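Local coordinates for protein predicted HD superfamily hydrolase (uncultured Thermotogales bacterium, PDB 2PQ7) that probably acts as a metal-dependent hydrolase of the HD superfamily, holding two iron(III) ions in its active site, at residues Arg70-Glu73 with Ala74-Val78; Met95-Asp98 with Ile99-Ala103; Val206-Phe209 with Val210-Leu214. All blocks are in the same frame, centred on the assembly; numbering follows the deposited sequence.

Contact 1: residues Arg70-Glu73 with Ala74-Val78. With PO4 (phosphate ion), chain E; PO4 (phosphate ion), chain F.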
# COMPACT_ATOMS: atom_id res chain seq x y z
N ARG A 70 -10.99 11.80 -22.34
CA ARG A 70 -10.53 10.41 -22.19
C ARG A 70 -11.66 9.41 -22.45
O ARG A 70 -11.47 8.41 -23.14
CB ARG A 70 -9.90 10.13 -20.82
CG ARG A 70 -8.44 10.16 -20.79
CD ARG A 70 -7.89 8.90 -21.38
NE ARG A 70 -6.44 8.86 -21.31
CZ ARG A 70 -5.69 7.91 -21.86
NH1 ARG A 70 -6.26 6.92 -22.53
NH2 ARG A 70 -4.37 7.98 -21.75
N PRO A 71 -12.82 9.64 -21.85
CA PRO A 71 -13.91 8.72 -22.14
C PRO A 71 -14.23 8.69 -23.64
O PRO A 71 -14.44 7.61 -24.21
CB PRO A 71 -15.08 9.32 -21.33
CG PRO A 71 -14.40 9.98 -20.17
CD PRO A 71 -13.17 10.60 -20.78
N HIS A 72 -14.18 9.85 -24.30
CA HIS A 72 -14.44 9.91 -25.71
C HIS A 72 -13.38 9.13 -26.50
O HIS A 72 -13.75 8.45 -27.47
CB HIS A 72 -14.54 11.37 -26.14
CG HIS A 72 -14.71 11.55 -27.61
ND1 HIS A 72 -15.94 11.45 -28.23
CD2 HIS A 72 -13.81 11.83 -28.58
CE1 HIS A 72 -15.79 11.66 -29.53
NE2 HIS A 72 -14.51 11.89 -29.77
N GLU A 73 -12.13 9.17 -26.06
CA GLU A 73 -11.05 8.40 -26.73
C GLU A 73 -11.32 6.89 -26.58
O GLU A 73 -11.10 6.15 -27.52
CB GLU A 73 -9.68 8.73 -26.14
CG GLU A 73 -8.57 7.95 -26.82
CD GLU A 73 -7.18 8.32 -26.38
OE1 GLU A 73 -6.92 9.46 -26.04
OE2 GLU A 73 -6.30 7.44 -26.43
N ALA A 74 -11.77 6.48 -25.42
CA ALA A 74 -12.09 5.08 -25.19
C ALA A 74 -13.16 4.60 -26.17
O ALA A 74 -13.13 3.44 -26.58
CB ALA A 74 -12.53 4.87 -23.75
N LEU A 75 -14.11 5.47 -26.53
CA LEU A 75 -15.16 5.09 -27.47
C LEU A 75 -14.75 5.17 -28.95
O LEU A 75 -15.22 4.37 -29.78
CB LEU A 75 -16.39 5.95 -27.26
CG LEU A 75 -17.02 5.87 -25.87
CD1 LEU A 75 -18.22 6.78 -25.82
CD2 LEU A 75 -17.43 4.49 -25.50
N THR A 76 -13.90 6.14 -29.29
CA THR A 76 -13.62 6.46 -30.69
C THR A 76 -12.21 6.28 -31.23
O THR A 76 -12.00 6.24 -32.45
CB THR A 76 -13.99 7.95 -30.97
OG1 THR A 76 -13.09 8.78 -30.22
CG2 THR A 76 -15.43 8.27 -30.58
N GLY A 77 -11.23 6.26 -30.34
CA GLY A 77 -9.85 6.22 -30.72
C GLY A 77 -9.29 7.60 -31.05
O GLY A 77 -8.14 7.68 -31.42
N VAL A 78 -10.09 8.65 -30.89
CA VAL A 78 -9.65 10.03 -31.18
C VAL A 78 -8.78 10.47 -30.02
O VAL A 78 -9.18 10.35 -28.85
CB VAL A 78 -10.83 10.97 -31.37
CG1 VAL A 78 -10.35 12.39 -31.54
CG2 VAL A 78 -11.66 10.54 -32.60
P PO4 E . -4.28 9.70 -18.53
O1 PO4 E . -3.37 8.56 -18.89
O2 PO4 E . -5.60 9.09 -18.03
O3 PO4 E . -4.54 10.49 -19.81
O4 PO4 E . -3.68 10.45 -17.34
P PO4 F . -1.46 10.50 -20.97
O1 PO4 F . -1.85 9.14 -21.54
O2 PO4 F . -1.32 10.43 -19.46
O3 PO4 F . -2.46 11.57 -21.36
O4 PO4 F . -0.12 10.84 -21.58
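Thr-76 folds back on His-72 from one turn further along helix 70-76. Its OG1 donates to His-72 O at 2.8 Å, coming from above the carbonyl plane, while Thr-76 N reaches the same oxygen within that plane, so two donors grip one acceptor. The methyl CG2 lies over the face of the imidazole, 3.9 Å from the ring centroid, a CH-pi contact. With OG1 set between the backbone N and the carbonyl carbon (chi1 66°), the hydroxyl can also accept from Val-78 N at 3.1 Å, an ST turn. Gly-77, at positive phi, leaves the helix here, its N bonded to Glu-73 O at 2.8 Å. Arg-70 sends NE to O3 of one phosphate (chain E) at 2.9 Å, and its NH2 shares that oxygen while bonding weakly to O1 of the second phosphate (chain F). Glu-73, extended, gives OE1 to the iron ligand His-80, which it probably orients, and to Arg-113; its OE2 meets Arg-70 NH1 only as a long charge pair, off the guanidinium plane. Both phosphates probably come from the crystallisation liquor, yet a cationic rim beside two iron ions is consistent with a site that receives phosphate-like anions.

Contact 2: residues Met95-Asp98 with Ile99-Ala103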
# COMPACT_ATOMS: atom_id res chain seq x y z
N MSE A 95 -17.29 31.33 -20.87
CA MSE A 95 -17.20 31.61 -19.45
C MSE A 95 -16.43 32.91 -19.17
O MSE A 95 -16.03 33.18 -18.04
CB MSE A 95 -16.55 30.39 -18.75
CG MSE A 95 -17.41 29.11 -18.79
SE MSE A 95 -16.52 27.65 -18.02
CE MSE A 95 -18.11 26.63 -17.64
N GLY A 96 -16.21 33.70 -20.22
CA GLY A 96 -15.55 34.97 -20.11
C GLY A 96 -14.02 34.98 -20.07
O GLY A 96 -13.42 36.01 -19.86
N PHE A 97 -13.37 33.83 -20.26
CA PHE A 97 -11.90 33.85 -20.26
C PHE A 97 -11.39 34.45 -21.58
O PHE A 97 -11.98 34.19 -22.63
CB PHE A 97 -11.38 32.40 -20.07
CG PHE A 97 -11.68 31.85 -18.67
CD1 PHE A 97 -10.91 32.24 -17.59
CD2 PHE A 97 -12.72 30.97 -18.47
CE1 PHE A 97 -11.16 31.75 -16.32
CE2 PHE A 97 -13.00 30.47 -17.18
CZ PHE A 97 -12.21 30.86 -16.14
N ASP A 98 -10.31 35.21 -21.49
CA ASP A 98 -9.82 35.95 -22.62
C ASP A 98 -9.00 35.07 -23.58
O ASP A 98 -8.65 33.94 -23.24
CB ASP A 98 -9.12 37.26 -22.23
CG ASP A 98 -7.75 37.10 -21.61
OD1 ASP A 98 -7.06 36.06 -21.72
OD2 ASP A 98 -7.30 38.13 -21.06
N ILE A 99 -8.74 35.61 -24.76
CA ILE A 99 -8.08 34.86 -25.82
C ILE A 99 -6.75 34.24 -25.39
O ILE A 99 -6.49 33.06 -25.68
CB ILE A 99 -7.88 35.74 -27.09
CG1 ILE A 99 -9.21 35.99 -27.78
CG2 ILE A 99 -6.96 35.08 -28.09
CD1 ILE A 99 -9.14 36.99 -28.92
N SER A 100 -5.92 35.02 -24.75
CA SER A 100 -4.61 34.53 -24.36
C SER A 100 -4.75 33.46 -23.28
O SER A 100 -4.04 32.47 -23.34
CB SER A 100 -3.67 35.70 -23.97
OG SER A 100 -3.51 36.60 -25.09
N PHE A 101 -5.67 33.60 -22.35
CA PHE A 101 -5.86 32.61 -21.31
C PHE A 101 -6.27 31.30 -21.94
O PHE A 101 -5.73 30.21 -21.63
CB PHE A 101 -6.97 33.08 -20.34
CG PHE A 101 -7.21 32.17 -19.19
CD1 PHE A 101 -7.96 31.03 -19.32
CD2 PHE A 101 -6.75 32.51 -17.92
CE1 PHE A 101 -8.22 30.19 -18.23
CE2 PHE A 101 -7.01 31.70 -16.86
CZ PHE A 101 -7.73 30.56 -17.00
N VAL A 102 -7.32 31.37 -22.75
CA VAL A 102 -7.84 30.17 -23.41
C VAL A 102 -6.77 29.49 -24.29
O VAL A 102 -6.65 28.26 -24.27
CB VAL A 102 -9.11 30.51 -24.23
CG1 VAL A 102 -9.57 29.32 -25.00
CG2 VAL A 102 -10.22 31.10 -23.32
N ALA A 103 -5.98 30.26 -25.03
CA ALA A 103 -4.95 29.66 -25.89
C ALA A 103 -3.93 28.93 -25.04
O ALA A 103 -3.47 27.86 -25.40
CB ALA A 103 -4.31 30.70 -26.73
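Asp-98 OD1 takes the N-H of Phe-101 at 2.9 Å, and the donor arrives nearly along the C-O axis of the carboxylate. This is the N-cap bond of helix 99-111. With CG placed between the backbone N and the carbonyl carbon (chi1 74°), the carboxylate folds over the first turn, where it takes up one of the first-turn amides. The first helical bond follows at once: Val-102 N meets Asp-98 O at 2.9 Å and is almost straight, at 178°. Beside this polar start the rings of Phe-97 and Phe-101 form an offset stack, with centroids 4.5 Å apart and planes inclined by 19°. CD1 of Phe-97 sits over the face of Phe-101, toward its rim, and comes within 3.4 Å of CE1. Nearer the backbone, CB of Phe-97 meets CG2 of Val-102 at 3.7 Å. Ile-61 of helix 56-65 touches the side chains of both phenylalanines, and Leu-92 packs on Phe-97 and Val-102. Were Phe-101 an alanine, Phe-97 would probably lose its stacking partner and a gap would open against helix 56-65. The whole is an N-cap joined to a hydrophobic staple: Phe-97, just before the cap, packs on Val-102 five residues on, with the aromatic stack as an extra contact beside it, fastening the start of a helix in the all-helical HD domain.

Contact 3: residues Val206-Phe209 with Val210-Leu214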
# COMPACT_ATOMS: atom_id res chain seq x y z
N VAL A 206 7.72 5.22 -1.85
CA VAL A 206 7.49 3.99 -2.60
C VAL A 206 8.63 2.99 -2.37
O VAL A 206 8.37 1.80 -2.16
CB VAL A 206 7.26 4.25 -4.10
CG1 VAL A 206 7.16 2.94 -4.88
CG2 VAL A 206 6.00 5.09 -4.30
N VAL A 207 9.88 3.47 -2.37
CA VAL A 207 11.03 2.60 -2.15
C VAL A 207 10.95 1.99 -0.76
O VAL A 207 11.11 0.77 -0.60
CB VAL A 207 12.37 3.35 -2.37
CG1 VAL A 207 13.54 2.54 -1.86
CG2 VAL A 207 12.53 3.71 -3.86
N GLU A 208 10.70 2.81 0.25
CA GLU A 208 10.53 2.31 1.60
C GLU A 208 9.41 1.26 1.69
O GLU A 208 9.56 0.24 2.37
CB GLU A 208 10.24 3.42 2.59
CG GLU A 208 10.11 2.91 4.05
CD GLU A 208 9.95 4.01 5.06
OE1 GLU A 208 10.15 5.19 4.70
OE2 GLU A 208 9.60 3.71 6.21
N PHE A 209 8.29 1.50 1.01
CA PHE A 209 7.20 0.54 0.99
C PHE A 209 7.70 -0.81 0.47
O PHE A 209 7.40 -1.86 1.07
CB PHE A 209 6.02 1.01 0.14
CG PHE A 209 4.82 0.11 0.25
CD1 PHE A 209 4.75 -1.07 -0.47
CD2 PHE A 209 3.78 0.42 1.12
CE1 PHE A 209 3.66 -1.91 -0.32
CE2 PHE A 209 2.70 -0.41 1.24
CZ PHE A 209 2.64 -1.57 0.54
N VAL A 210 8.42 -0.80 -0.64
CA VAL A 210 8.92 -2.02 -1.26
C VAL A 210 9.92 -2.73 -0.35
O VAL A 210 9.87 -3.94 -0.18
CB VAL A 210 9.56 -1.74 -2.63
CG1 VAL A 210 10.26 -2.99 -3.18
CG2 VAL A 210 8.52 -1.29 -3.62
N GLN A 211 10.82 -1.97 0.22
CA GLN A 211 11.81 -2.53 1.11
C GLN A 211 11.14 -3.21 2.28
O GLN A 211 11.53 -4.34 2.63
CB GLN A 211 12.77 -1.45 1.59
CG GLN A 211 13.69 -0.95 0.48
CD GLN A 211 14.54 0.24 0.90
OE1 GLN A 211 14.20 0.95 1.85
NE2 GLN A 211 15.64 0.46 0.19
N ARG A 212 10.15 -2.55 2.88
CA ARG A 212 9.42 -3.10 4.00
C ARG A 212 8.64 -4.33 3.61
O ARG A 212 8.63 -5.30 4.34
CB ARG A 212 8.46 -2.06 4.62
CG ARG A 212 9.14 -0.99 5.42
CD ARG A 212 8.14 0.02 5.97
NE ARG A 212 8.85 0.99 6.77
CZ ARG A 212 9.17 0.82 8.04
NH1 ARG A 212 8.84 -0.30 8.69
NH2 ARG A 212 9.87 1.76 8.68
N PHE A 213 7.96 -4.28 2.46
CA PHE A 213 7.21 -5.41 1.94
C PHE A 213 8.12 -6.64 1.85
O PHE A 213 7.79 -7.71 2.36
CB PHE A 213 6.62 -5.08 0.56
CG PHE A 213 5.65 -6.09 0.04
CD1 PHE A 213 6.10 -7.22 -0.60
CD2 PHE A 213 4.30 -5.91 0.19
CE1 PHE A 213 5.21 -8.15 -1.09
CE2 PHE A 213 3.40 -6.84 -0.28
CZ PHE A 213 3.85 -7.95 -0.93
N LEU A 214 9.26 -6.45 1.22
CA LEU A 214 10.21 -7.55 1.06
C LEU A 214 10.79 -8.04 2.38
O LEU A 214 10.92 -9.25 2.58
CB LEU A 214 11.33 -7.12 0.13
CG LEU A 214 10.90 -6.89 -1.33
CD1 LEU A 214 12.03 -6.27 -2.11
CD2 LEU A 214 10.44 -8.17 -1.99
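Four consecutive i to i+4 bonds carry the backbone from Val-206 to Phe-213 as regular alpha-helix, the shortest running from Phe-213 N to Phe-209 O at 2.8 Å. On one flank Glu-208 and Arg-212 lie side by side, pointing the same way. A single carboxylate oxygen does the work: OE2 receives Arg-212 NE at 2.9 Å on its anti lone pair and NH2 at 3.2 Å, also from the anti side but somewhat out of the carboxylate plane. Both nitrogens are presented by the side-on edge of the guanidinium, whose plane is turned 38° from that of the carboxylate. Glu-208 has CG anti to the backbone N (chi1 -178°) and runs out extended, which sets OE2 level with NE one turn on. Such an i to i+4 ion pair is a familiar feature of exposed helix flanks; on helix 193-217 it also belongs to a subunit interface, since Arg-212 NH1 pairs with Asp-201 of the second subunit and Phe-205 of that subunit packs on both Glu-208 and Arg-212. Another flank is aromatic. Phe-209 CE1 approaches Phe-213 CD2 to 4.1 Å, the side chains crossing at a slant. Phe-209 also packs on Ile-142 of its own chain, and Phe-213 touches Val-140 of the second subunit. Further round, Gln-211 lays its amide against Val-207, with NE2 3.6 Å from CG1.

All three are local surface contacts within or at the end of a helix, and none shares an element with another. Contact 1 shows the close of a short helix, contact 2 the beginning of one, and contact 3 the C-terminal half of the long helix 193-217. Their chemistry follows their place. Only contact 1 neighbours the iron site, and there charge and bound phosphate prevail; contact 2, about 17 Å from contact 1 between nearest atoms, couples a polar cap to apolar packing inside one chain; contact 3 meets the second subunit with both ions and rings. Contacts 2 and 3 lie on opposite sides of the chain's centre, 46 Å apart between centres.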